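Side-chain contacts in scyllo-inositol 2-dehydrogenase (NADP(+)) IolW (Bacillus subtilis subsp. subtilis, PDB 3GDO), which catalyses the reversible, NADPH-dependent reduction of scyllo-inosose to scyllo-inositol and cannot use NADH in place of NADPH: residues A84-G89 with E106-A111; L132-L137 with P237-H242. One frame throughout, in Å; residues are numbered along the deposited sequence.

Contact 1. Residues A84-G89 with E106-A111; sequences ACIQAG and ETLKRA
Ile-86, in the last turn of helix 78-87, lies opposite Ala-111 of helix 102-115, their CA atoms 7.0 Å apart, the nearest pair of CA atoms between residues 84-89 and 106-111. Ile-86 carries the contact from its side, and its two branches land on different parts of the same helical turn. With CG1 beside the backbone N and CG2 anti to it (chi1 -69°), the short branch is turned to the C-terminal end of that turn: CG2 lies 3.6 Å from the carbonyl carbon of Ala-111 and 4.1 Å from its CB. The longer branch runs on extended, chi2 163°, and carries CD1 to 3.7 Å from the carbonyl O of Leu-108 and 4.3 Å from Leu-108 CB. Ile-86 thus meets backbone atoms as well as side chains, with its nearest approaches to the backbone; the small methyl of Ala-111 probably allows the branched residue to come this close.

The two helices follow strands 68-71 and 91-95 in the Rossmann fold, in successive beta-alpha-beta units whose parallel strands are neighbours in the sheet. Strand 91-95 lies beneath both: Cys-85 packs on its Val-92 and Leu-108 on its Met-94. Val-117, in the loop after helix 102-115, also packs on Ile-86, while Met-83, a turn earlier in helix 78-87, packs on Ala-111.

Helix 78-87 ends at Gln-87, and Gly-89 closes it in a Schellman motif. Ala-88 N still makes a regular helical bond to Ala-84 O at 3.1 Å; Gly-89 then takes a positive phi of 80°, and its N reaches Ile-86 O at 2.9 Å.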
ATOM      1  N   ALA B  84     -28.631  28.166  -8.868  1.00 44.65           N
ATOM      2  CA  ALA B  84     -29.648  29.100  -8.418  1.00 45.04           C
ATOM      3  C   ALA B  84     -29.069  30.124  -7.457  1.00 45.46           C
ATOM      4  O   ALA B  84     -29.400  31.308  -7.530  1.00 45.00           O
ATOM      5  CB  ALA B  84     -30.791  28.350  -7.759  1.00 45.77           C
ATOM      6  N   CYS B  85     -28.191  29.689  -6.556  1.00 45.41           N
ATOM      7  CA  CYS B  85     -27.587  30.641  -5.621  1.00 45.47           C
ATOM      8  C   CYS B  85     -26.634  31.580  -6.330  1.00 45.60           C
ATOM      9  O   CYS B  85     -26.600  32.793  -6.039  1.00 44.76           O
ATOM     10  CB  CYS B  85     -26.845  29.927  -4.512  1.00 45.77           C
ATOM     11  SG  CYS B  85     -27.933  29.079  -3.378  1.00 47.79           S
ATOM     12  N   ILE B  86     -25.847  31.011  -7.240  1.00 45.96           N
ATOM     13  CA  ILE B  86     -24.928  31.789  -8.047  1.00 46.67           C
ATOM     14  C   ILE B  86     -25.728  32.811  -8.880  1.00 47.58           C
ATOM     15  O   ILE B  86     -25.411  33.987  -8.851  1.00 47.73           O
ATOM     16  CB  ILE B  86     -24.023  30.908  -8.939  1.00 46.64           C
ATOM     17  CG1 ILE B  86     -23.020  30.112  -8.098  1.00 44.59           C
ATOM     18  CG2 ILE B  86     -23.204  31.766  -9.928  1.00 45.87           C
ATOM     19  CD1 ILE B  86     -22.404  28.953  -8.879  1.00 40.39           C
ATOM     20  N   GLN B  87     -26.770  32.364  -9.584  1.00 48.78           N
ATOM     21  CA  GLN B  87     -27.614  33.274 -10.368  1.00 49.60           C
ATOM     22  C   GLN B  87     -28.168  34.415  -9.506  1.00 49.29           C
ATOM     23  O   GLN B  87     -28.328  35.511  -9.989  1.00 50.10           O
ATOM     24  CB  GLN B  87     -28.785  32.556 -11.045  1.00 50.09           C
ATOM     25  CG  GLN B  87     -28.444  31.402 -11.995  1.00 53.04           C
ATOM     26  CD  GLN B  87     -27.574  31.767 -13.191  1.00 57.32           C
ATOM     27  OE1 GLN B  87     -27.018  32.878 -13.294  1.00 58.06           O
ATOM     28  NE2 GLN B  87     -27.440  30.804 -14.114  1.00 58.78           N
ATOM     29  N   ALA B  88     -28.429  34.163  -8.231  1.00 48.33           N
ATOM     30  CA  ALA B  88     -29.007  35.180  -7.358  1.00 47.03           C
ATOM     31  C   ALA B  88     -27.958  36.071  -6.701  1.00 46.58           C
ATOM     32  O   ALA B  88     -28.287  36.926  -5.860  1.00 46.22           O
ATOM     33  CB  ALA B  88     -29.894  34.527  -6.305  1.00 47.23           C
ATOM     34  N   GLY B  89     -26.692  35.878  -7.078  1.00 45.30           N
ATOM     35  CA  GLY B  89     -25.634  36.751  -6.599  1.00 43.78           C
ATOM     36  C   GLY B  89     -25.169  36.407  -5.200  1.00 43.61           C
ATOM     37  O   GLY B  89     -24.610  37.266  -4.504  1.00 42.11           O
ATOM     38  N   GLU B 106     -16.880  22.840 -13.875  1.00 44.85           N
ATOM     39  CA  GLU B 106     -16.359  24.000 -14.662  1.00 45.86           C
ATOM     40  C   GLU B 106     -17.497  24.989 -14.956  1.00 45.26           C
ATOM     41  O   GLU B 106     -17.320  26.210 -14.816  1.00 45.30           O
ATOM     42  CB  GLU B 106     -15.676  23.586 -15.980  1.00 46.50           C
ATOM     43  CG  GLU B 106     -14.360  22.787 -15.838  1.00 50.98           C
ATOM     44  CD  GLU B 106     -13.099  23.647 -15.593  1.00 58.49           C
ATOM     45  OE1 GLU B 106     -13.192  24.884 -15.353  1.00 60.56           O
ATOM     46  OE2 GLU B 106     -11.981  23.058 -15.643  1.00 62.31           O
ATOM     47  N   THR B 107     -18.659  24.438 -15.314  1.00 44.74           N
ATOM     48  CA  THR B 107     -19.865  25.226 -15.561  1.00 45.10           C
ATOM     49  C   THR B 107     -20.211  26.097 -14.372  1.00 45.04           C
ATOM     50  O   THR B 107     -20.514  27.283 -14.559  1.00 44.46           O
ATOM     51  CB  THR B 107     -21.045  24.355 -15.971  1.00 44.97           C
ATOM     52  OG1 THR B 107     -20.663  23.629 -17.136  1.00 45.07           O
ATOM     53  CG2 THR B 107     -22.297  25.201 -16.320  1.00 45.78           C
ATOM     54  N   LEU B 108     -20.136  25.538 -13.157  1.00 44.23           N
ATOM     55  CA  LEU B 108     -20.436  26.341 -11.968  1.00 44.14           C
ATOM     56  C   LEU B 108     -19.387  27.387 -11.776  1.00 44.10           C
ATOM     57  O   LEU B 108     -19.701  28.521 -11.396  1.00 44.65           O
ATOM     58  CB  LEU B 108     -20.583  25.501 -10.678  1.00 43.88           C
ATOM     59  CG  LEU B 108     -21.656  24.412 -10.669  1.00 44.73           C
ATOM     60  CD1 LEU B 108     -21.565  23.513  -9.380  1.00 44.01           C
ATOM     61  CD2 LEU B 108     -23.059  24.983 -10.843  1.00 42.98           C
ATOM     62  N   LYS B 109     -18.130  27.015 -12.014  1.00 44.16           N
ATOM     63  CA  LYS B 109     -17.043  27.966 -11.828  1.00 45.15           C
ATOM     64  C   LYS B 109     -17.204  29.170 -12.777  1.00 45.05           C
ATOM     65  O   LYS B 109     -16.949  30.300 -12.396  1.00 44.77           O
ATOM     66  CB  LYS B 109     -15.662  27.326 -12.050  1.00 44.81           C
ATOM     67  CG  LYS B 109     -14.515  28.195 -11.532  1.00 47.26           C
ATOM     68  CD  LYS B 109     -13.165  27.581 -11.863  1.00 52.11           C
ATOM     69  CE  LYS B 109     -12.790  27.800 -13.329  1.00 54.85           C
ATOM     70  NZ  LYS B 109     -12.166  29.164 -13.442  1.00 56.89           N
ATOM     71  N   ARG B 110     -17.591  28.906 -14.014  1.00 45.99           N
ATOM     72  CA  ARG B 110     -17.664  29.986 -15.002  1.00 48.04           C
ATOM     73  C   ARG B 110     -18.844  30.901 -14.668  1.00 48.05           C
ATOM     74  O   ARG B 110     -18.701  32.120 -14.699  1.00 49.11           O
ATOM     75  CB  ARG B 110     -17.702  29.448 -16.429  1.00 47.77           C
ATOM     76  CG  ARG B 110     -16.306  29.365 -17.015  1.00 52.19           C
ATOM     77  CD  ARG B 110     -16.318  28.827 -18.436  1.00 57.36           C
ATOM     78  NE  ARG B 110     -16.333  27.365 -18.468  1.00 61.53           N
ATOM     79  CZ  ARG B 110     -17.415  26.611 -18.678  1.00 62.79           C
ATOM     80  NH1 ARG B 110     -17.296  25.286 -18.698  1.00 62.17           N
ATOM     81  NH2 ARG B 110     -18.610  27.170 -18.870  1.00 62.59           N
ATOM     82  N   ALA B 111     -19.971  30.307 -14.264  1.00 47.72           N
ATOM     83  CA  ALA B 111     -21.118  31.076 -13.825  1.00 47.06           C
ATOM     84  C   ALA B 111     -20.798  31.975 -12.617  1.00 47.28           C
ATOM     85  O   ALA B 111     -21.212  33.146 -12.611  1.00 46.75           O
ATOM     86  CB  ALA B 111     -22.300  30.177 -13.580  1.00 46.70           C
TER

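Contact 2. Residues L132-L137 with P237-H242; sequences LTIKKL and PRYQIH
Tyr-239 OH has two polar partners, OE1 of Gln-185 on helix 174-190, with which it is hydrogen-bonded, and NE of Arg-238, whose bond to it is weak at 3.3 Å and bent to 149°. Arg-238 and Tyr-239 form a classic beta bulge facing Lys-250, where strand 239-243 begins.

With its hydroxyl held at one end, the ring offers a face to helix 129-139. Ile-134 CD1 stands almost over the ring centre, 3.6 Å from the centroid and 13° off the normal, a CH-pi contact. Extension about chi2 (153°) brings this methyl clear of its own helix. Ile-241, two residues along the strand on the same side, meets the same methyl with its CD1 at 3.8 Å and also touches CG1 of Ile-134. Replacing Tyr-239 with an alanine is likely to leave the Ile-134 methyl without the ring it rests on and Gln-185 without its hydroxyl partner.

Pro-237, Gln-240 and His-242 also pack on Pro-237, Gly-236 and Ala-234 of the second subunit, at the dimer interface. Tyr-239 makes its polar bonds at the hydroxyl, away from the Ile-134 methyl, so the apolar fit depends on shape, with the Gln-185 bond probably fixing where the ring lies.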
ATOM      1  N   LEU B 132      -2.434  18.343   9.218  1.00 35.45           N
ATOM      2  CA  LEU B 132      -1.806  19.563   9.666  1.00 36.88           C
ATOM      3  C   LEU B 132      -0.403  19.246  10.143  1.00 37.38           C
ATOM      4  O   LEU B 132       0.529  20.011   9.863  1.00 37.75           O
ATOM      5  CB  LEU B 132      -2.625  20.246  10.779  1.00 35.93           C
ATOM      6  CG  LEU B 132      -3.881  20.999  10.292  1.00 38.93           C
ATOM      7  CD1 LEU B 132      -4.530  21.696  11.484  1.00 35.76           C
ATOM      8  CD2 LEU B 132      -3.571  22.007   9.134  1.00 38.79           C
ATOM      9  N   THR B 133      -0.271  18.123  10.854  1.00 37.43           N
ATOM     10  CA  THR B 133       1.027  17.672  11.381  1.00 37.85           C
ATOM     11  C   THR B 133       2.040  17.461  10.250  1.00 38.00           C
ATOM     12  O   THR B 133       3.142  18.015  10.304  1.00 39.19           O
ATOM     13  CB  THR B 133       0.850  16.417  12.207  1.00 37.92           C
ATOM     14  OG1 THR B 133      -0.165  16.661  13.187  1.00 39.42           O
ATOM     15  CG2 THR B 133       2.188  15.947  12.860  1.00 36.60           C
ATOM     16  N   ILE B 134       1.654  16.681   9.238  1.00 37.58           N
ATOM     17  CA  ILE B 134       2.398  16.564   7.967  1.00 36.83           C
ATOM     18  C   ILE B 134       2.837  17.893   7.299  1.00 37.75           C
ATOM     19  O   ILE B 134       4.020  18.053   6.927  1.00 37.08           O
ATOM     20  CB  ILE B 134       1.627  15.678   6.955  1.00 36.48           C
ATOM     21  CG1 ILE B 134       1.612  14.198   7.419  1.00 34.06           C
ATOM     22  CG2 ILE B 134       2.195  15.824   5.513  1.00 34.34           C
ATOM     23  CD1 ILE B 134       0.342  13.388   6.863  1.00 33.07           C
ATOM     24  N   LYS B 135       1.903  18.822   7.109  1.00 38.46           N
ATOM     25  CA  LYS B 135       2.274  20.155   6.587  1.00 40.02           C
ATOM     26  C   LYS B 135       3.299  20.873   7.490  1.00 40.08           C
ATOM     27  O   LYS B 135       4.213  21.527   7.007  1.00 39.92           O
ATOM     28  CB  LYS B 135       1.039  21.037   6.380  1.00 39.85           C
ATOM     29  CG  LYS B 135       0.319  20.737   5.072  1.00 42.02           C
ATOM     30  CD  LYS B 135      -0.918  21.610   4.872  1.00 43.88           C
ATOM     31  CE  LYS B 135      -0.551  23.090   4.723  1.00 44.17           C
ATOM     32  NZ  LYS B 135      -1.679  23.827   4.136  1.00 45.19           N
ATOM     33  N   LYS B 136       3.148  20.735   8.798  1.00 41.58           N
ATOM     34  CA  LYS B 136       4.122  21.323   9.712  1.00 43.53           C
ATOM     35  C   LYS B 136       5.523  20.667   9.579  1.00 44.31           C
ATOM     36  O   LYS B 136       6.550  21.377   9.526  1.00 44.30           O
ATOM     37  CB  LYS B 136       3.609  21.269  11.142  1.00 43.48           C
ATOM     38  CG  LYS B 136       4.358  22.186  12.083  1.00 46.02           C
ATOM     39  CD  LYS B 136       4.015  21.866  13.516  1.00 48.48           C
ATOM     40  CE  LYS B 136       4.334  23.038  14.435  1.00 50.45           C
ATOM     41  NZ  LYS B 136       4.695  22.514  15.785  1.00 50.61           N
ATOM     42  N   LEU B 137       5.563  19.335   9.479  1.00 43.65           N
ATOM     43  CA  LEU B 137       6.828  18.650   9.267  1.00 44.06           C
ATOM     44  C   LEU B 137       7.463  19.035   7.940  1.00 44.36           C
ATOM     45  O   LEU B 137       8.689  19.198   7.865  1.00 45.01           O
ATOM     46  CB  LEU B 137       6.672  17.134   9.346  1.00 43.25           C
ATOM     47  CG  LEU B 137       6.338  16.568  10.710  1.00 43.43           C
ATOM     48  CD1 LEU B 137       5.827  15.140  10.560  1.00 42.91           C
ATOM     49  CD2 LEU B 137       7.554  16.648  11.654  1.00 42.96           C
ATOM     50  N   PRO B 237      -1.333   1.687   8.896  1.00 31.54           N
ATOM     51  CA  PRO B 237      -1.181   3.137   8.949  1.00 30.93           C
ATOM     52  C   PRO B 237      -2.052   3.887   7.904  1.00 30.48           C
ATOM     53  O   PRO B 237      -2.282   3.394   6.764  1.00 27.87           O
ATOM     54  CB  PRO B 237       0.267   3.345   8.579  1.00 31.94           C
ATOM     55  CG  PRO B 237       0.913   2.001   8.529  1.00 32.71           C
ATOM     56  CD  PRO B 237      -0.095   0.972   8.554  1.00 31.19           C
ATOM     57  N   ARG B 238      -2.589   5.022   8.333  1.00 29.82           N
ATOM     58  CA  ARG B 238      -3.295   5.979   7.450  1.00 29.72           C
ATOM     59  C   ARG B 238      -2.271   6.595   6.484  1.00 29.23           C
ATOM     60  O   ARG B 238      -2.492   6.600   5.267  1.00 28.23           O
ATOM     61  CB  ARG B 238      -4.010   7.063   8.253  1.00 29.88           C
ATOM     62  CG  ARG B 238      -4.717   8.112   7.351  1.00 30.52           C
ATOM     63  CD  ARG B 238      -5.747   8.931   8.121  1.00 30.33           C
ATOM     64  NE  ARG B 238      -6.330  10.040   7.329  1.00 32.17           N
ATOM     65  CZ  ARG B 238      -7.513  10.011   6.705  1.00 37.97           C
ATOM     66  NH1 ARG B 238      -8.270   8.895   6.704  1.00 35.40           N
ATOM     67  NH2 ARG B 238      -7.948  11.110   6.067  1.00 34.02           N
ATOM     68  N   TYR B 239      -1.154   7.070   7.025  1.00 29.24           N
ATOM     69  CA  TYR B 239      -0.052   7.659   6.233  1.00 29.66           C
ATOM     70  C   TYR B 239       1.251   6.899   6.353  1.00 29.26           C
ATOM     71  O   TYR B 239       1.702   6.577   7.445  1.00 29.33           O
ATOM     72  CB  TYR B 239       0.244   9.136   6.624  1.00 29.92           C
ATOM     73  CG  TYR B 239      -0.970  10.034   6.470  1.00 30.26           C
ATOM     74  CD1 TYR B 239      -1.264  10.625   5.231  1.00 31.96           C
ATOM     75  CD2 TYR B 239      -1.848  10.229   7.521  1.00 27.41           C
ATOM     76  CE1 TYR B 239      -2.387  11.420   5.061  1.00 28.30           C
ATOM     77  CE2 TYR B 239      -2.987  11.014   7.354  1.00 32.38           C
ATOM     78  CZ  TYR B 239      -3.250  11.597   6.113  1.00 31.54           C
ATOM     79  OH  TYR B 239      -4.383  12.371   5.930  1.00 30.61           O
ATOM     80  N   GLN B 240       1.879   6.688   5.212  1.00 29.84           N
ATOM     81  CA  GLN B 240       3.257   6.263   5.152  1.00 31.07           C
ATOM     82  C   GLN B 240       3.924   7.136   4.120  1.00 30.99           C
ATOM     83  O   GLN B 240       3.627   7.054   2.884  1.00 28.92           O
ATOM     84  CB  GLN B 240       3.378   4.773   4.748  1.00 31.71           C
ATOM     85  CG  GLN B 240       2.656   3.807   5.696  1.00 34.84           C
ATOM     86  CD  GLN B 240       2.568   2.365   5.165  1.00 40.36           C
ATOM     87  OE1 GLN B 240       3.563   1.659   5.070  1.00 41.07           O
ATOM     88  NE2 GLN B 240       1.350   1.926   4.850  1.00 43.13           N
ATOM     89  N   ILE B 241       4.849   7.959   4.605  1.00 30.89           N
ATOM     90  CA  ILE B 241       5.498   8.932   3.740  1.00 31.00           C
ATOM     91  C   ILE B 241       7.018   8.828   3.811  1.00 31.81           C
ATOM     92  O   ILE B 241       7.583   8.971   4.906  1.00 32.14           O
ATOM     93  CB  ILE B 241       5.086  10.375   4.121  1.00 30.75           C
ATOM     94  CG1 ILE B 241       3.567  10.516   4.257  1.00 29.76           C
ATOM     95  CG2 ILE B 241       5.638  11.370   3.072  1.00 31.86           C
ATOM     96  CD1 ILE B 241       3.123  11.883   4.836  1.00 34.33           C
ATOM     97  N   HIS B 242       7.663   8.629   2.665  1.00 30.67           N
ATOM     98  CA  HIS B 242       9.116   8.421   2.593  1.00 32.48           C
ATOM     99  C   HIS B 242       9.783   9.495   1.763  1.00 33.31           C
ATOM    100  O   HIS B 242       9.412   9.707   0.583  1.00 34.41           O
ATOM    101  CB  HIS B 242       9.459   7.038   2.007  1.00 31.69           C
ATOM    102  CG  HIS B 242       8.674   5.928   2.628  1.00 32.31           C
ATOM    103  ND1 HIS B 242       8.679   5.700   3.987  1.00 26.21           N
ATOM    104  CD2 HIS B 242       7.855   4.985   2.081  1.00 28.47           C
ATOM    105  CE1 HIS B 242       7.861   4.692   4.261  1.00 32.13           C
ATOM    106  NE2 HIS B 242       7.336   4.250   3.125  1.00 31.47           N
TER

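How the contacts relate
All three touching residues of contact 2 are buried, whereas in contact 1 Ala-111 is partly exposed beside two buried residues. Each is built round one isoleucine reaching from a helix, but they share no element of structure. Contact 1 joins two helices of the Rossmann domain; contact 2 sets a helix against a strand of the large mixed sheet in the C-terminal alpha/beta domain. Their centres are 36 Å apart. The chemistry follows the partner: the helix surface in contact 1 offers backbone carbonyls, a small methyl and the base of a leucine side chain, the sheet in contact 2 an aromatic face and another isoleucine. Only the segments of contact 2 are touched by the second subunit.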